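Local coordinates for anthrone oxidase-like protein (Streptomyces ambofaciens, PDB 5F9P) that probably acts as an oxygenase that cleaves a carbon-carbon bond, opening ring B during atypical angucycline biosynthesis, at residues 93-106 and 155-169. Numbering follows the deposited sequence.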
ATOM      1  N   ILE A  93       1.901  -4.687 -13.300  1.00 14.05           N
ATOM      2  CA  ILE A  93       0.677  -4.637 -12.518  1.00 13.40           C
ATOM      3  C   ILE A  93       0.730  -5.749 -11.481  1.00 16.00           C
ATOM      4  O   ILE A  93       0.948  -6.915 -11.826  1.00 16.73           O
ATOM      5  CB  ILE A  93      -0.539  -4.896 -13.412  1.00 13.62           C
ATOM      6  CG1 ILE A  93      -0.736  -3.751 -14.406  1.00 15.00           C
ATOM      7  CG2 ILE A  93      -1.788  -5.144 -12.563  1.00 14.81           C
ATOM      8  CD1 ILE A  93      -1.700  -4.104 -15.539  1.00 17.30           C
ATOM      9  N   ARG A  94       0.542  -5.395 -10.217  1.00 11.82           N
ATOM     10  CA  ARG A  94       0.449  -6.385  -9.152  1.00 14.02           C
ATOM     11  C   ARG A  94      -0.769  -6.085  -8.295  1.00 16.35           C
ATOM     12  O   ARG A  94      -0.871  -5.006  -7.702  1.00 14.84           O
ATOM     13  CB  ARG A  94       1.709  -6.391  -8.281  1.00 12.14           C
ATOM     14  CG  ARG A  94       2.876  -7.175  -8.877  1.00 20.89           C
ATOM     15  CD  ARG A  94       4.032  -6.270  -9.207  1.00 25.25           C
ATOM     16  NE  ARG A  94       5.232  -6.630  -8.459  1.00 33.54           N
ATOM     17  CZ  ARG A  94       6.304  -5.850  -8.331  1.00 35.03           C
ATOM     18  NH1 ARG A  94       6.324  -4.637  -8.885  1.00 28.88           N
ATOM     19  NH2 ARG A  94       7.347  -6.274  -7.627  1.00 33.08           N
ATOM     20  N   LEU A  95      -1.698  -7.034  -8.245  1.00 13.34           N
ATOM     21  CA  LEU A  95      -2.912  -6.861  -7.465  1.00 14.57           C
ATOM     22  C   LEU A  95      -2.817  -7.812  -6.296  1.00 15.04           C
ATOM     23  O   LEU A  95      -2.942  -9.035  -6.463  1.00 13.57           O
ATOM     24  CB  LEU A  95      -4.159  -7.170  -8.302  1.00 12.68           C
ATOM     25  CG  LEU A  95      -4.250  -6.634  -9.732  1.00 13.44           C
ATOM     26  CD1 LEU A  95      -5.516  -7.183 -10.383  1.00 15.99           C
ATOM     27  CD2 LEU A  95      -4.236  -5.108  -9.795  1.00 11.34           C
HETATM   28  N   MSE A  96      -2.600  -7.250  -5.111  1.00 13.50           N
HETATM   29  CA  MSE A  96      -2.171  -8.040  -3.967  1.00 11.88           C
HETATM   30  C   MSE A  96      -3.208  -8.092  -2.853  1.00 14.16           C
HETATM   31  O   MSE A  96      -3.674  -7.060  -2.384  1.00 12.21           O
HETATM   32  CB  MSE A  96      -0.855  -7.477  -3.432  1.00 11.93           C
HETATM   33  CG  MSE A  96       0.335  -7.671  -4.374  1.00 14.50           C
HETATM   34 SE   MSE A  96       1.866  -6.604  -3.808  0.84 17.45          SE
HETATM   35  CE  MSE A  96       1.103  -4.826  -4.179  1.00 11.76           C
ATOM     36  N   GLN A  97      -3.556  -9.300  -2.420  1.00 11.75           N
ATOM     37  CA  GLN A  97      -4.534  -9.465  -1.353  1.00 11.80           C
ATOM     38  C   GLN A  97      -3.816  -9.750  -0.043  1.00 13.14           C
ATOM     39  O   GLN A  97      -2.951 -10.625   0.017  1.00 14.18           O
ATOM     40  CB  GLN A  97      -5.516 -10.595  -1.695  1.00 12.93           C
ATOM     41  CG  GLN A  97      -6.155 -10.440  -3.074  1.00 15.97           C
ATOM     42  CD  GLN A  97      -7.026 -11.629  -3.461  1.00 15.57           C
ATOM     43  OE1 GLN A  97      -7.675 -12.231  -2.615  1.00 16.18           O
ATOM     44  NE2 GLN A  97      -7.038 -11.969  -4.743  1.00 14.90           N
ATOM     45  N   ASN A  98      -4.183  -9.020   1.006  1.00 11.94           N
ATOM     46  CA  ASN A  98      -3.454  -9.050   2.263  1.00 11.33           C
ATOM     47  C   ASN A  98      -4.359  -9.053   3.469  1.00 14.25           C
ATOM     48  O   ASN A  98      -5.537  -8.704   3.387  1.00 16.21           O
ATOM     49  CB  ASN A  98      -2.579  -7.796   2.392  1.00 15.07           C
ATOM     50  CG  ASN A  98      -1.879  -7.447   1.111  1.00 15.60           C
ATOM     51  OD1 ASN A  98      -0.771  -7.914   0.848  1.00 15.45           O
ATOM     52  ND2 ASN A  98      -2.533  -6.636   0.285  1.00 14.26           N
ATOM     53  N   GLU A  99      -3.782  -9.414   4.606  1.00 15.39           N
ATOM     54  CA  GLU A  99      -4.407  -9.139   5.885  1.00 17.47           C
ATOM     55  C   GLU A  99      -3.461  -8.242   6.666  1.00 16.31           C
ATOM     56  O   GLU A  99      -2.250  -8.244   6.430  1.00 13.91           O
ATOM     57  CB  GLU A  99      -4.712 -10.427   6.646  1.00 15.40           C
ATOM     58  CG  GLU A  99      -3.504 -11.184   7.115  1.00 23.86           C
ATOM     59  CD  GLU A  99      -3.875 -12.543   7.717  1.00 35.63           C
ATOM     60  OE1 GLU A  99      -2.978 -13.223   8.256  1.00 37.24           O
ATOM     61  OE2 GLU A  99      -5.066 -12.930   7.644  1.00 39.44           O
ATOM     62  N   VAL A 100      -4.018  -7.445   7.566  1.00 16.52           N
ATOM     63  CA  VAL A 100      -3.211  -6.528   8.348  1.00 17.61           C
ATOM     64  C   VAL A 100      -2.564  -7.319   9.471  1.00 20.28           C
ATOM     65  O   VAL A 100      -3.256  -7.995  10.224  1.00 16.18           O
ATOM     66  CB  VAL A 100      -4.073  -5.385   8.925  1.00 18.22           C
ATOM     67  CG1 VAL A 100      -3.232  -4.506   9.865  1.00 13.56           C
ATOM     68  CG2 VAL A 100      -4.669  -4.558   7.790  1.00 17.02           C
ATOM     69  N   ALA A 101      -1.238  -7.271   9.571  1.00 14.69           N
ATOM     70  CA  ALA A 101      -0.559  -8.062  10.589  1.00 16.28           C
ATOM     71  C   ALA A 101      -0.239  -7.220  11.826  1.00 17.73           C
ATOM     72  O   ALA A 101      -0.221  -7.719  12.950  1.00 15.44           O
ATOM     73  CB  ALA A 101       0.719  -8.708  10.022  1.00 12.45           C
ATOM     74  N   HIS A 102       0.014  -5.939  11.618  1.00 14.09           N
ATOM     75  CA  HIS A 102       0.499  -5.105  12.698  1.00 16.08           C
ATOM     76  C   HIS A 102       0.308  -3.625  12.370  1.00 15.35           C
ATOM     77  O   HIS A 102       0.442  -3.223  11.212  1.00 12.64           O
ATOM     78  CB  HIS A 102       1.989  -5.405  12.922  1.00 14.88           C
ATOM     79  CG  HIS A 102       2.570  -4.738  14.126  1.00 16.90           C
ATOM     80  ND1 HIS A 102       2.495  -5.286  15.389  1.00 21.37           N
ATOM     81  CD2 HIS A 102       3.243  -3.570  14.261  1.00 19.36           C
ATOM     82  CE1 HIS A 102       3.103  -4.486  16.248  1.00 20.88           C
ATOM     83  NE2 HIS A 102       3.570  -3.441  15.587  1.00 20.17           N
ATOM     84  N   THR A 103      -0.019  -2.835  13.388  1.00 12.60           N
ATOM     85  CA  THR A 103      -0.004  -1.380  13.269  1.00 16.75           C
ATOM     86  C   THR A 103       0.791  -0.756  14.413  1.00 17.00           C
ATOM     87  O   THR A 103       0.872  -1.297  15.521  1.00 15.93           O
ATOM     88  CB  THR A 103      -1.424  -0.755  13.239  1.00 17.39           C
ATOM     89  OG1 THR A 103      -2.072  -0.939  14.510  1.00 15.51           O
ATOM     90  CG2 THR A 103      -2.254  -1.390  12.148  1.00 13.71           C
ATOM     91  N   LEU A 104       1.384   0.388  14.122  1.00 15.73           N
ATOM     92  CA  LEU A 104       2.105   1.154  15.109  1.00 14.21           C
ATOM     93  C   LEU A 104       1.877   2.617  14.779  1.00 15.36           C
ATOM     94  O   LEU A 104       1.886   2.988  13.609  1.00 13.82           O
ATOM     95  CB  LEU A 104       3.595   0.830  15.029  1.00 12.90           C
ATOM     96  CG  LEU A 104       4.464   1.728  15.914  1.00 16.30           C
ATOM     97  CD1 LEU A 104       4.092   1.541  17.382  1.00 17.87           C
ATOM     98  CD2 LEU A 104       5.960   1.475  15.670  1.00 14.41           C
ATOM     99  N   THR A 105       1.635   3.449  15.790  1.00 17.76           N
ATOM    100  CA  THR A 105       1.587   4.891  15.556  1.00 17.89           C
ATOM    101  C   THR A 105       2.579   5.593  16.457  1.00 18.58           C
ATOM    102  O   THR A 105       3.039   5.034  17.445  1.00 16.20           O
ATOM    103  CB  THR A 105       0.186   5.521  15.797  1.00 21.53           C
ATOM    104  OG1 THR A 105      -0.118   5.501  17.199  1.00 20.08           O
ATOM    105  CG2 THR A 105      -0.906   4.803  14.999  1.00 17.54           C
ATOM    106  N   SER A 106       2.892   6.833  16.109  1.00 17.41           N
ATOM    107  CA  SER A 106       3.786   7.645  16.911  1.00 23.94           C
ATOM    108  C   SER A 106       3.352   7.722  18.374  1.00 23.73           C
ATOM    109  O   SER A 106       4.176   7.942  19.258  1.00 29.79           O
ATOM    110  CB  SER A 106       3.876   9.058  16.332  1.00 22.92           C
ATOM    111  OG  SER A 106       4.934   9.758  16.962  1.00 32.96           O
ATOM    112  N   PHE A 155       8.126  10.457  12.179  1.00 16.46           N
ATOM    113  CA  PHE A 155       7.409   9.221  11.935  1.00 17.10           C
ATOM    114  C   PHE A 155       5.979   9.375  12.419  1.00 17.21           C
ATOM    115  O   PHE A 155       5.750   9.870  13.527  1.00 19.13           O
ATOM    116  CB  PHE A 155       8.073   8.048  12.649  1.00 14.70           C
ATOM    117  CG  PHE A 155       7.208   6.818  12.705  1.00 16.23           C
ATOM    118  CD1 PHE A 155       7.136   5.952  11.621  1.00 14.08           C
ATOM    119  CD2 PHE A 155       6.445   6.540  13.832  1.00 14.75           C
ATOM    120  CE1 PHE A 155       6.334   4.813  11.678  1.00 14.27           C
ATOM    121  CE2 PHE A 155       5.643   5.407  13.891  1.00 14.85           C
ATOM    122  CZ  PHE A 155       5.584   4.545  12.802  1.00 11.42           C
ATOM    123  N   ARG A 156       5.017   8.950  11.607  1.00 12.32           N
ATOM    124  CA  ARG A 156       3.612   9.015  12.022  1.00 14.40           C
ATOM    125  C   ARG A 156       2.982   7.658  12.302  1.00 15.46           C
ATOM    126  O   ARG A 156       2.295   7.487  13.315  1.00 13.44           O
ATOM    127  CB  ARG A 156       2.773   9.755  10.979  1.00 13.27           C
ATOM    128  CG  ARG A 156       3.154  11.215  10.814  1.00 16.55           C
ATOM    129  CD  ARG A 156       2.277  11.880   9.749  1.00 15.15           C
ATOM    130  NE  ARG A 156       2.545  13.308   9.679  1.00 17.63           N
ATOM    131  CZ  ARG A 156       1.892  14.153   8.896  1.00 19.17           C
ATOM    132  NH1 ARG A 156       0.926  13.707   8.091  1.00 17.14           N
ATOM    133  NH2 ARG A 156       2.213  15.440   8.918  1.00 17.21           N
ATOM    134  N   ALA A 157       3.191   6.699  11.400  1.00 12.48           N
ATOM    135  CA  ALA A 157       2.516   5.404  11.524  1.00 13.49           C
ATOM    136  C   ALA A 157       3.118   4.325  10.635  1.00 11.45           C
ATOM    137  O   ALA A 157       3.803   4.621   9.640  1.00 11.10           O
ATOM    138  CB  ALA A 157       0.998   5.554  11.232  1.00 11.24           C
ATOM    139  N   HIS A 158       2.865   3.073  11.001  1.00  9.40           N
ATOM    140  CA  HIS A 158       3.380   1.930  10.246  1.00 10.64           C
ATOM    141  C   HIS A 158       2.353   0.818  10.213  1.00 13.41           C
ATOM    142  O   HIS A 158       1.851   0.385  11.263  1.00 13.74           O
ATOM    143  CB  HIS A 158       4.685   1.386  10.851  1.00 11.41           C
ATOM    144  CG  HIS A 158       5.373   0.367   9.985  1.00 11.23           C
ATOM    145  ND1 HIS A 158       6.121  -0.673  10.502  1.00 10.41           N
ATOM    146  CD2 HIS A 158       5.437   0.239   8.637  1.00 10.32           C
ATOM    147  CE1 HIS A 158       6.619  -1.393   9.509  1.00 13.64           C
ATOM    148  NE2 HIS A 158       6.220  -0.863   8.368  1.00 11.08           N
ATOM    149  N   VAL A 159       2.043   0.365   9.004  1.00 10.25           N
ATOM    150  CA  VAL A 159       1.185  -0.794   8.794  1.00 10.71           C
ATOM    151  C   VAL A 159       2.004  -1.929   8.186  1.00 10.06           C
ATOM    152  O   VAL A 159       2.741  -1.716   7.211  1.00  9.25           O
ATOM    153  CB  VAL A 159       0.025  -0.460   7.819  1.00 12.03           C
ATOM    154  CG1 VAL A 159      -0.868  -1.677   7.629  1.00 10.31           C
ATOM    155  CG2 VAL A 159      -0.785   0.750   8.327  1.00 10.47           C
ATOM    156  N   VAL A 160       1.886  -3.127   8.749  1.00  8.48           N
ATOM    157  CA  VAL A 160       2.558  -4.293   8.172  1.00  9.18           C
ATOM    158  C   VAL A 160       1.497  -5.245   7.680  1.00  9.89           C
ATOM    159  O   VAL A 160       0.619  -5.641   8.440  1.00 12.35           O
ATOM    160  CB  VAL A 160       3.462  -5.022   9.207  1.00 12.37           C
ATOM    161  CG1 VAL A 160       4.126  -6.258   8.587  1.00  9.51           C
ATOM    162  CG2 VAL A 160       4.516  -4.065   9.769  1.00 10.42           C
ATOM    163  N   LEU A 161       1.564  -5.609   6.408  1.00 11.41           N
ATOM    164  CA  LEU A 161       0.592  -6.529   5.838  1.00 10.48           C
ATOM    165  C   LEU A 161       1.225  -7.865   5.481  1.00 13.26           C
ATOM    166  O   LEU A 161       2.362  -7.925   4.986  1.00 10.97           O
ATOM    167  CB  LEU A 161      -0.042  -5.930   4.583  1.00 12.18           C
ATOM    168  CG  LEU A 161      -0.568  -4.496   4.680  1.00 13.88           C
ATOM    169  CD1 LEU A 161      -1.054  -4.016   3.311  1.00 18.76           C
ATOM    170  CD2 LEU A 161      -1.694  -4.461   5.664  1.00 16.33           C
ATOM    171  N   LYS A 162       0.472  -8.933   5.724  1.00 13.73           N
ATOM    172  CA  LYS A 162       0.851 -10.278   5.305  1.00 14.05           C
ATOM    173  C   LYS A 162       0.187 -10.594   3.979  1.00 12.76           C
ATOM    174  O   LYS A 162      -1.038 -10.543   3.869  1.00 13.68           O
ATOM    175  CB  LYS A 162       0.392 -11.304   6.340  1.00 14.86           C
ATOM    176  CG  LYS A 162       0.681 -12.750   5.937  1.00 22.17           C
ATOM    177  CD  LYS A 162       0.059 -13.751   6.920  1.00 23.81           C
ATOM    178  CE  LYS A 162       0.406 -15.187   6.525  1.00 31.88           C
ATOM    179  NZ  LYS A 162      -0.181 -16.201   7.456  1.00 42.25           N
ATOM    180  N   GLY A 163       0.988 -10.930   2.979  1.00 13.03           N
ATOM    181  CA  GLY A 163       0.463 -11.260   1.677  1.00 11.82           C
ATOM    182  C   GLY A 163      -0.265 -12.591   1.720  1.00 19.49           C
ATOM    183  O   GLY A 163       0.289 -13.583   2.205  1.00 16.74           O
ATOM    184  N   LEU A 164      -1.503 -12.603   1.218  1.00 14.51           N
ATOM    185  CA  LEU A 164      -2.328 -13.821   1.140  1.00 17.73           C
ATOM    186  C   LEU A 164      -2.219 -14.519  -0.216  1.00 21.19           C
ATOM    187  O   LEU A 164      -2.053 -15.738  -0.295  1.00 21.45           O
ATOM    188  CB  LEU A 164      -3.796 -13.484   1.422  1.00 16.23           C
ATOM    189  CG  LEU A 164      -4.052 -13.009   2.849  1.00 17.95           C
ATOM    190  CD1 LEU A 164      -5.546 -12.929   3.139  1.00 18.86           C
ATOM    191  CD2 LEU A 164      -3.344 -13.942   3.832  1.00 18.79           C
ATOM    192  N   ARG A 165      -2.309 -13.729  -1.281  1.00 16.13           N
ATOM    193  CA  ARG A 165      -2.247 -14.230  -2.646  1.00 17.87           C
ATOM    194  C   ARG A 165      -2.229 -13.007  -3.554  1.00 16.78           C
ATOM    195  O   ARG A 165      -2.524 -11.902  -3.105  1.00 12.42           O
ATOM    196  CB  ARG A 165      -3.465 -15.113  -2.943  1.00 19.67           C
ATOM    197  CG  ARG A 165      -4.779 -14.368  -2.915  1.00 19.18           C
ATOM    198  CD  ARG A 165      -5.964 -15.329  -2.902  1.00 23.75           C
ATOM    199  NE  ARG A 165      -6.064 -16.055  -1.642  1.00 20.10           N
ATOM    200  CZ  ARG A 165      -6.651 -15.583  -0.544  1.00 24.54           C
ATOM    201  NH1 ARG A 165      -7.199 -14.373  -0.542  1.00 25.49           N
ATOM    202  NH2 ARG A 165      -6.682 -16.320   0.559  1.00 29.15           N
ATOM    203  N   ALA A 166      -1.875 -13.179  -4.821  1.00 16.10           N
ATOM    204  CA  ALA A 166      -1.686 -12.011  -5.673  1.00 19.59           C
ATOM    205  C   ALA A 166      -1.792 -12.357  -7.139  1.00 19.25           C
ATOM    206  O   ALA A 166      -1.483 -13.468  -7.531  1.00 21.14           O
ATOM    207  CB  ALA A 166      -0.332 -11.366  -5.388  1.00 15.78           C
ATOM    208  N   ARG A 167      -2.226 -11.397  -7.946  1.00 16.18           N
ATOM    209  CA  ARG A 167      -2.146 -11.532  -9.394  1.00 15.58           C
ATOM    210  C   ARG A 167      -0.973 -10.705  -9.869  1.00 17.23           C
ATOM    211  O   ARG A 167      -0.908  -9.508  -9.603  1.00 18.35           O
ATOM    212  CB  ARG A 167      -3.453 -11.078 -10.056  1.00 16.97           C
ATOM    213  CG  ARG A 167      -4.674 -11.867  -9.556  1.00 20.94           C
ATOM    214  CD  ARG A 167      -5.991 -11.276 -10.022  1.00 22.57           C
ATOM    215  NE  ARG A 167      -6.023 -11.170 -11.475  1.00 27.59           N
ATOM    216  CZ  ARG A 167      -7.102 -10.866 -12.187  1.00 28.94           C
ATOM    217  NH1 ARG A 167      -8.260 -10.638 -11.580  1.00 24.87           N
ATOM    218  NH2 ARG A 167      -7.022 -10.801 -13.511  1.00 31.24           N
ATOM    219  N   GLY A 168      -0.027 -11.342 -10.550  1.00 15.32           N
ATOM    220  CA  GLY A 168       1.131 -10.637 -11.054  1.00 15.97           C
ATOM    221  C   GLY A 168       2.322 -10.756 -10.125  1.00 20.40           C
ATOM    222  O   GLY A 168       3.365 -10.161 -10.363  1.00 19.84           O
ATOM    223  N   LEU A 169       2.164 -11.521  -9.055  1.00 19.25           N
ATOM    224  CA  LEU A 169       3.253 -11.752  -8.109  1.00 21.58           C
ATOM    225  C   LEU A 169       3.091 -13.161  -7.541  1.00 26.57           C
ATOM    226  O   LEU A 169       2.008 -13.535  -7.091  1.00 26.87           O
ATOM    227  CB  LEU A 169       3.220 -10.702  -6.989  1.00 23.66           C
ATOM    228  CG  LEU A 169       4.237 -10.747  -5.839  1.00 22.61           C
ATOM    229  CD1 LEU A 169       3.973  -9.630  -4.845  1.00 19.38           C
ATOM    230  CD2 LEU A 169       4.203 -12.078  -5.120  1.00 25.35           C
TER
HETATM  231  O   HOH W   1       7.418  10.478  16.048  1.00 25.60           O
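Gln97 and Arg165 form a hydrogen-bonded pair of the antiparallel ladder between strands 93-105 and 155-167, and their side chains meet beside it. With Arg165 CG between the backbone N and the carbonyl carbon (chi1 65°) and the chain bent at chi3, NH1 comes back to donate a hydrogen bond to Gln97 OE1 at 3.0 Å. OE1 lies in the guanidinium plane, yet NH1 sits above the amide plane, the two planes being 62° apart; Arg165 CG and CD pack along the amide. On the same sheet face, Leu95 CD1 lies over one face of the Arg167 guanidinium, near its margin rather than over its centre. Glu99 and Lys162 run side by side in the same direction, Glu99 OE1 touching Lys162 CD at 3.4 Å but standing 4.2 Å from NZ, too far for a salt bridge.

The contacts across the opposite face are mostly apolar. CG of Met96, a selenomethionine, meets Ala166 CB, and Met96 SE reaches Leu169 CD1 at 3.8 Å. Leu161 CD2 presses on Val100 CG2 at 3.7 Å, while Leu161 CB packs against CB of Asn98, whose ND2 bonds to Thr11 O; Asn98 OD1 is buried without a partner.

Two classic beta bulges, one on each strand, shift the register: Leu164 and Arg165 face Gln97, its O taking a 2.7 Å bond from Leu164 N and a weak one from Arg165 N, and Ala101 and His102 both donate to Val160 O. Near the far end Phe155, with CG anti to the backbone N (chi1 166°), turns its CZ to Leu104 CD2 at 4.2 Å.

In the closed eight-stranded antiparallel barrel, formed within one chain and consistent with the dimeric alpha-beta barrel clan, strand 10-17 flanks 92-105 and strand 172-180 flanks 155-167. Helix 135-142 packs on Ala101, Val160 and Lys162, whereas Ile113 touches Thr103, Thr105, Ala157 and Val159.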